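Cysteine desulfurase (Fervidobacterium islandicum, PDB 6A6E) probably removes sulfur from L-cysteine as a pyridoxal-5'-phosphate-dependent SufS-type desulfurase, leaving L-alanine and passing the sulfur on for iron-sulfur cluster assembly. Local coordinates at residues Asn30-Val35 against Glu364-Ala369; Ser93-Ile98 against Gly248-Leu253; Ser347-Gly352 against Ile390-Ser395. One frame throughout, in Å; residues are numbered along the deposited sequence.

Interaction 1: residues Asn30-Val35 against Glu364-Ala369; sequences NGKRLV and ENFGVA
Lys32 runs alongside Phe366, and its chain can be followed atom by atom over the end of the helix that precedes Gly367. With chi1 at -57°, which sets CG beside the backbone N, CB starts 4.2 Å from Phe366 O; the extended chain then carries CD to 3.4 Å from Asn365 O and on past Phe366 CA. CE and NZ each come to 3.2 Å from Asn365 O, so that the carbonyl sits against the last two atoms of the chain; the bond from NZ is weak, and NZ also lies 3.7 Å from CD2 of the Phe366 ring. Nearby, Asn30 ND2 gives a firmer bond to Glu364 O (2.7 Å), with the acceptor close to the amide plane. A water also bridges Arg33 O and Phe366 O. Beyond Gly367, whose positive phi turns the chain out of the helix, the backbones pair in parallel: Val35 N donates to Gly367 O (2.9 Å), Ala369 N to Val35 O (3.0 Å). Val35 and Val368 point the same way, side by side. The contact thus ties strand 32-36 to strand 368-373 close after helix 355-366; helix 407-423 lies against Val35 and Val368, while Leu71 of the second subunit packs on Leu34.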
# COMPACT_ATOMS: atom_id res chain seq x y z
N ASN A 30 -19.80 14.43 23.20
CA ASN A 30 -20.48 14.91 24.39
C ASN A 30 -21.27 16.15 24.18
O ASN A 30 -21.23 17.03 24.99
CB ASN A 30 -19.46 15.14 25.50
CG ASN A 30 -18.87 13.85 25.93
OD1 ASN A 30 -19.63 12.88 26.09
ND2 ASN A 30 -17.52 13.76 26.01
N GLY A 31 -21.99 16.24 23.06
CA GLY A 31 -22.78 17.41 22.77
C GLY A 31 -22.07 18.63 22.23
O GLY A 31 -22.71 19.64 22.05
N LYS A 32 -20.76 18.55 21.95
CA LYS A 32 -20.05 19.64 21.24
C LYS A 32 -19.57 19.18 19.83
O LYS A 32 -19.12 18.03 19.65
CB LYS A 32 -18.88 20.12 22.05
CG LYS A 32 -19.29 20.59 23.42
CD LYS A 32 -18.17 21.29 24.10
CE LYS A 32 -18.63 21.86 25.44
NZ LYS A 32 -17.65 22.93 25.78
N ARG A 33 -19.66 20.08 18.86
CA ARG A 33 -19.25 19.74 17.52
C ARG A 33 -17.75 19.41 17.51
O ARG A 33 -16.94 19.93 18.32
CB ARG A 33 -19.56 20.85 16.52
CG ARG A 33 -18.65 22.06 16.65
CD ARG A 33 -19.01 23.21 15.71
NE ARG A 33 -18.07 24.32 15.90
CZ ARG A 33 -16.90 24.45 15.31
NH1 ARG A 33 -16.50 23.54 14.40
NH2 ARG A 33 -16.11 25.48 15.60
N LEU A 34 -17.42 18.53 16.58
CA LEU A 34 -16.05 18.09 16.35
C LEU A 34 -15.25 19.27 15.89
O LEU A 34 -15.56 19.92 14.90
CB LEU A 34 -15.99 16.94 15.32
CG LEU A 34 -14.56 16.61 14.83
CD1 LEU A 34 -13.70 16.08 16.00
CD2 LEU A 34 -14.61 15.62 13.67
N VAL A 35 -14.19 19.56 16.62
CA VAL A 35 -13.23 20.54 16.20
C VAL A 35 -11.92 19.77 15.88
O VAL A 35 -11.12 19.48 16.77
CB VAL A 35 -13.02 21.62 17.29
CG1 VAL A 35 -11.86 22.52 16.91
CG2 VAL A 35 -14.29 22.49 17.42
N GLU A 364 -12.69 15.32 25.43
CA GLU A 364 -13.90 14.89 26.10
C GLU A 364 -14.82 16.10 26.40
O GLU A 364 -16.03 16.06 26.13
CB GLU A 364 -13.57 14.12 27.36
CG GLU A 364 -14.54 12.98 27.60
CD GLU A 364 -14.54 12.57 29.04
OE1 GLU A 364 -15.42 13.08 29.77
OE2 GLU A 364 -13.67 11.74 29.44
N ASN A 365 -14.23 17.20 26.83
CA ASN A 365 -15.00 18.36 27.31
C ASN A 365 -15.15 19.47 26.30
O ASN A 365 -15.99 20.32 26.52
CB ASN A 365 -14.38 18.91 28.60
CG ASN A 365 -14.31 17.83 29.68
OD1 ASN A 365 -13.29 17.17 29.88
ND2 ASN A 365 -15.44 17.56 30.31
N PHE A 366 -14.38 19.46 25.19
CA PHE A 366 -14.54 20.51 24.16
C PHE A 366 -14.65 20.00 22.72
O PHE A 366 -14.78 20.79 21.82
CB PHE A 366 -13.41 21.50 24.23
CG PHE A 366 -13.39 22.27 25.49
CD1 PHE A 366 -12.76 21.75 26.63
CD2 PHE A 366 -13.98 23.52 25.55
CE1 PHE A 366 -12.76 22.47 27.82
CE2 PHE A 366 -14.00 24.24 26.73
CZ PHE A 366 -13.39 23.73 27.87
N GLY A 367 -14.64 18.68 22.53
CA GLY A 367 -14.75 18.07 21.18
C GLY A 367 -13.57 18.33 20.23
O GLY A 367 -13.67 18.11 19.02
N VAL A 368 -12.47 18.81 20.80
CA VAL A 368 -11.30 19.25 20.10
C VAL A 368 -10.32 18.04 20.04
O VAL A 368 -9.89 17.54 21.09
CB VAL A 368 -10.64 20.41 20.86
CG1 VAL A 368 -9.29 20.81 20.27
CG2 VAL A 368 -11.56 21.63 20.84
N ALA A 369 -9.96 17.66 18.80
CA ALA A 369 -8.99 16.60 18.50
C ALA A 369 -7.61 17.18 18.34
O ALA A 369 -7.41 17.96 17.47
CB ALA A 369 -9.41 15.85 17.22
O HOH W 1 -19.01 18.87 26.44
O HOH W 2 -16.69 21.92 19.96

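Interaction 2: residues Ser93-Ile98 against Gly248-Leu253; sequences SSEEII and GKKALL
Glu96 and Gly248 bring the two backbones closest, their CA atoms 5.3 Å apart, at the place where a 3-10 turn, 94-96, leads into strand 97-100 and where strand 244-248 gives way to the short helix 250-253. Gly248 N donates to Glu96 O over 3.0 Å, lying in the carbonyl plane. Lys249 then takes the N-cap position, and the first helical residue, Lys250, turns its N-H back toward the other segment.

The carboxylate of Glu96 meets that N-H. CB and CG pass Gly248 O, and the extended chain beyond CG (chi2 180°) leaves OE2 2.8 Å from Lys250 N, on the anti side of the oxygen. The other oxygen, OE1, accepts Ser93 N at 3.0 Å, also on its anti side, in a nearly straight bond of 173°. Each oxygen thus holds a backbone N-H, one from either segment, and together they restrict rotation of the carboxylate. A negative group at the start of a helix would also be expected to interact favourably with the helix dipole. Glu95 crosses Lys250 at a slant, but its OE1 remains 4.2 Å from Lys250 NZ, beyond a salt bridge; that ammonium pairs instead with Glu254. On the apolar side, Ile98 CD1 and Leu253 CD2 meet tip to tip at 3.7 Å.

The seven-stranded mixed sheet is that of the large domain of fold-type I PLP enzymes, with 244-248 antiparallel to its neighbours and 97-100 outermost within this chain. Helix 70-90 packs against Ile97, whereas Leu253 reaches Phe229 of strand 229-233.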
# COMPACT_ATOMS: atom_id res chain seq x y z
N SER A 93 7.05 15.30 -15.05
CA SER A 93 6.54 14.59 -16.17
C SER A 93 5.95 13.24 -15.62
O SER A 93 6.31 12.78 -14.50
CB SER A 93 7.63 14.50 -17.25
OG SER A 93 7.99 13.19 -17.37
N SER A 94 4.96 12.69 -16.31
CA SER A 94 4.27 11.48 -15.81
C SER A 94 5.19 10.28 -15.56
O SER A 94 4.94 9.56 -14.60
CB SER A 94 3.11 11.07 -16.73
OG SER A 94 3.56 10.55 -17.98
N GLU A 95 6.27 10.12 -16.33
CA GLU A 95 7.18 8.99 -16.11
C GLU A 95 8.10 9.18 -14.88
O GLU A 95 8.81 8.29 -14.52
CB GLU A 95 7.99 8.65 -17.41
CG GLU A 95 9.29 9.41 -17.58
CD GLU A 95 9.81 9.46 -19.05
OE1 GLU A 95 10.52 8.50 -19.49
OE2 GLU A 95 9.57 10.50 -19.76
N GLU A 96 8.06 10.37 -14.25
CA GLU A 96 8.78 10.67 -13.02
C GLU A 96 7.95 10.45 -11.73
O GLU A 96 8.46 10.67 -10.60
CB GLU A 96 9.29 12.15 -13.08
CG GLU A 96 10.20 12.39 -14.28
CD GLU A 96 10.72 13.83 -14.40
OE1 GLU A 96 9.92 14.78 -14.27
OE2 GLU A 96 11.94 13.96 -14.56
N ILE A 97 6.69 10.08 -11.91
CA ILE A 97 5.79 9.80 -10.81
C ILE A 97 5.63 8.28 -10.62
O ILE A 97 5.16 7.56 -11.54
CB ILE A 97 4.47 10.42 -11.10
CG1 ILE A 97 4.61 11.96 -11.24
CG2 ILE A 97 3.43 10.16 -10.02
CD1 ILE A 97 5.22 12.69 -10.04
N ILE A 98 6.03 7.82 -9.43
CA ILE A 98 5.86 6.45 -9.02
C ILE A 98 4.89 6.37 -7.87
O ILE A 98 5.04 7.11 -6.91
CB ILE A 98 7.20 5.92 -8.59
CG1 ILE A 98 8.15 6.08 -9.82
CG2 ILE A 98 7.09 4.48 -8.17
CD1 ILE A 98 9.56 6.13 -9.37
N GLY A 248 10.89 11.35 -8.91
CA GLY A 248 12.32 11.49 -9.13
C GLY A 248 12.65 11.99 -10.51
O GLY A 248 11.94 11.67 -11.50
N LYS A 249 13.76 12.74 -10.61
CA LYS A 249 14.33 13.11 -11.91
C LYS A 249 14.51 11.94 -12.81
O LYS A 249 15.12 10.96 -12.42
CB LYS A 249 15.70 13.79 -11.74
CG LYS A 249 15.60 15.16 -11.15
CD LYS A 249 16.92 15.92 -11.26
CE LYS A 249 16.72 17.35 -10.77
NZ LYS A 249 18.01 17.87 -10.30
N LYS A 250 13.97 12.04 -14.01
CA LYS A 250 14.01 10.95 -14.98
C LYS A 250 15.41 10.38 -15.16
O LYS A 250 15.65 9.16 -15.10
CB LYS A 250 13.50 11.49 -16.29
CG LYS A 250 13.53 10.51 -17.43
CD LYS A 250 12.88 11.11 -18.64
CE LYS A 250 12.93 10.13 -19.80
NZ LYS A 250 14.12 10.43 -20.64
N ALA A 251 16.41 11.26 -15.31
CA ALA A 251 17.80 10.81 -15.52
C ALA A 251 18.31 10.03 -14.35
O ALA A 251 19.18 9.16 -14.50
CB ALA A 251 18.74 12.02 -15.76
N LEU A 252 17.84 10.34 -13.13
CA LEU A 252 18.31 9.58 -11.98
C LEU A 252 17.56 8.24 -11.84
O LEU A 252 18.17 7.22 -11.51
CB LEU A 252 18.19 10.35 -10.68
CG LEU A 252 18.90 11.69 -10.65
CD1 LEU A 252 18.51 12.45 -9.41
CD2 LEU A 252 20.43 11.55 -10.70
N LEU A 253 16.25 8.27 -12.02
CA LEU A 253 15.43 7.06 -11.94
C LEU A 253 15.93 6.03 -12.95
O LEU A 253 15.90 4.84 -12.67
CB LEU A 253 13.98 7.38 -12.29
CG LEU A 253 13.15 8.11 -11.23
CD1 LEU A 253 11.81 8.45 -11.81
CD2 LEU A 253 13.01 7.31 -9.94

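Interaction 3: residues Ser347-Gly352 against Ile390-Ser395; sequences SFNVKG and IDFPNS
Asn349 points its amide from strand 345-350 into the loop 390-395, where the Phe392 ring, the Pro393 ring and the carbonyl of Ser395 gather around it. The amide plane stands 80° from that of the Phe392 ring, and the two side chains cross at nearly a right angle, with ND2 3.7 Å from CE1. Pro393 and Asn349 approach each other from opposite directions, Pro393 CG lying 3.7 Å from Asn349 OD1. Among these neighbours ND2 reaches Ser395 O at 3.0 Å. The bond is nearly straight, 169° at the hydrogen, and it lies in the plane of both the amide and the carbonyl.

Ile390 sends its two branches to different residues. Its chi1 of 57° turns CG1, and with it CD1, toward Asn349 and CG2 toward Lys351; the extended chi2 takes CD1 to 3.8 Å from Asn349 CB. CG2 presses to 3.3 Å from Lys351 CG, tighter than normal carbon packing, and the two chains pass obliquely. The lysine is bent further out, and its NZ makes a weak hydrogen bond to Asp330 O. Past it, a water accepts from Gly352 N at 2.9 Å and reaches weakly to Asp391 O.

Pro355 at the start of helix 355-366 touches Asn349, Pro393 and Ser395. The chemistry implies a mixed joint: one direct amide bond to Ser395 O, together with the packing of Ile390, joins an irregular loop to the strand just before that loop enters strand 396-400, while Tyr335 OH, the second partner of ND2, helps fix the rotation of the amide.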
# COMPACT_ATOMS: atom_id res chain seq x y z
N SER A 347 3.14 23.08 18.14
CA SER A 347 3.44 22.15 19.20
C SER A 347 3.73 23.00 20.45
O SER A 347 4.43 24.04 20.35
CB SER A 347 4.65 21.29 18.85
OG SER A 347 4.26 20.35 17.79
N PHE A 348 3.24 22.54 21.59
CA PHE A 348 3.21 23.36 22.85
C PHE A 348 2.98 22.47 24.07
O PHE A 348 2.62 21.30 23.93
CB PHE A 348 2.11 24.47 22.81
CG PHE A 348 0.69 23.92 22.83
CD1 PHE A 348 0.10 23.51 21.66
CD2 PHE A 348 -0.02 23.77 24.00
CE1 PHE A 348 -1.19 22.99 21.67
CE2 PHE A 348 -1.28 23.22 24.03
CZ PHE A 348 -1.89 22.84 22.84
N ASN A 349 3.26 23.02 25.27
CA ASN A 349 2.94 22.43 26.56
C ASN A 349 2.23 23.46 27.47
O ASN A 349 2.50 24.65 27.42
CB ASN A 349 4.22 21.94 27.21
CG ASN A 349 4.56 20.52 26.79
OD1 ASN A 349 3.71 19.67 26.83
ND2 ASN A 349 5.78 20.30 26.32
N VAL A 350 1.27 23.00 28.27
CA VAL A 350 0.59 23.81 29.24
C VAL A 350 1.40 23.63 30.52
O VAL A 350 1.65 22.50 30.94
CB VAL A 350 -0.84 23.35 29.43
CG1 VAL A 350 -1.51 24.12 30.58
CG2 VAL A 350 -1.60 23.56 28.13
N LYS A 351 1.89 24.74 31.10
CA LYS A 351 2.66 24.70 32.37
C LYS A 351 1.94 23.95 33.44
O LYS A 351 0.77 24.26 33.77
CB LYS A 351 2.97 26.10 32.90
CG LYS A 351 4.17 26.70 32.18
CD LYS A 351 4.23 28.24 32.24
CE LYS A 351 4.79 28.84 30.95
NZ LYS A 351 5.52 30.10 31.21
N GLY A 352 2.62 22.93 33.92
CA GLY A 352 2.16 22.17 35.05
C GLY A 352 1.20 21.09 34.67
O GLY A 352 0.72 20.42 35.57
N ILE A 390 10.30 25.03 31.56
CA ILE A 390 9.34 24.41 32.48
C ILE A 390 9.88 23.04 32.79
O ILE A 390 10.99 22.71 32.38
CB ILE A 390 7.91 24.30 31.89
CG1 ILE A 390 7.92 23.52 30.54
CG2 ILE A 390 7.31 25.68 31.73
CD1 ILE A 390 6.56 23.08 30.03
N ASP A 391 9.11 22.26 33.50
CA ASP A 391 9.48 20.90 33.75
C ASP A 391 9.04 20.13 32.48
O ASP A 391 7.87 19.75 32.36
CB ASP A 391 8.75 20.43 35.01
CG ASP A 391 9.24 19.11 35.51
OD1 ASP A 391 10.34 18.67 35.11
OD2 ASP A 391 8.51 18.49 36.33
N PHE A 392 9.97 19.92 31.55
CA PHE A 392 9.65 19.44 30.21
C PHE A 392 9.31 17.94 30.25
O PHE A 392 10.14 17.12 30.60
CB PHE A 392 10.80 19.72 29.23
CG PHE A 392 10.50 19.35 27.78
CD1 PHE A 392 9.66 20.14 27.01
CD2 PHE A 392 11.08 18.23 27.18
CE1 PHE A 392 9.38 19.80 25.69
CE2 PHE A 392 10.82 17.89 25.85
CZ PHE A 392 9.96 18.68 25.11
N PRO A 393 8.10 17.60 29.81
CA PRO A 393 7.61 16.24 29.90
C PRO A 393 8.10 15.31 28.83
O PRO A 393 7.61 14.22 28.74
CB PRO A 393 6.10 16.43 29.80
CG PRO A 393 5.93 17.67 29.01
CD PRO A 393 7.05 18.55 29.39
N ASN A 394 9.04 15.73 28.00
CA ASN A 394 9.61 14.86 26.92
C ASN A 394 8.63 14.47 25.83
O ASN A 394 8.79 13.44 25.17
CB ASN A 394 10.29 13.65 27.52
CG ASN A 394 11.53 14.03 28.32
OD1 ASN A 394 12.28 14.96 27.96
ND2 ASN A 394 11.73 13.35 29.43
N SER A 395 7.67 15.36 25.64
CA SER A 395 6.58 15.22 24.72
C SER A 395 5.90 16.55 24.67
O SER A 395 6.22 17.46 25.47
CB SER A 395 5.57 14.15 25.17
OG SER A 395 5.26 14.29 26.53
O HOH W 3 5.15 21.83 32.93

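None of the three contacts is wholly core: interactions 1 and 2 are partly buried, whereas interaction 3 lies at the surface. Interactions 1 and 3 serve the same six-stranded sheet, their nearest atoms about 8 Å apart, and helix 355-366 follows strand 345-350 and leads toward the strand used by interaction 1. Interaction 2 belongs to the seven-stranded sheet on the opposite side of the chain's centre, its centre about 44 Å from that of interaction 1. Chemistry follows place: at 30-35 with 364-369 parallel strand pairing joins side chains that reach helix carbonyls, a carboxylate meets a helix start at 93-98 with 248-253, and a side-chain amide and an isoleucine meet across 347-352 and 390-395.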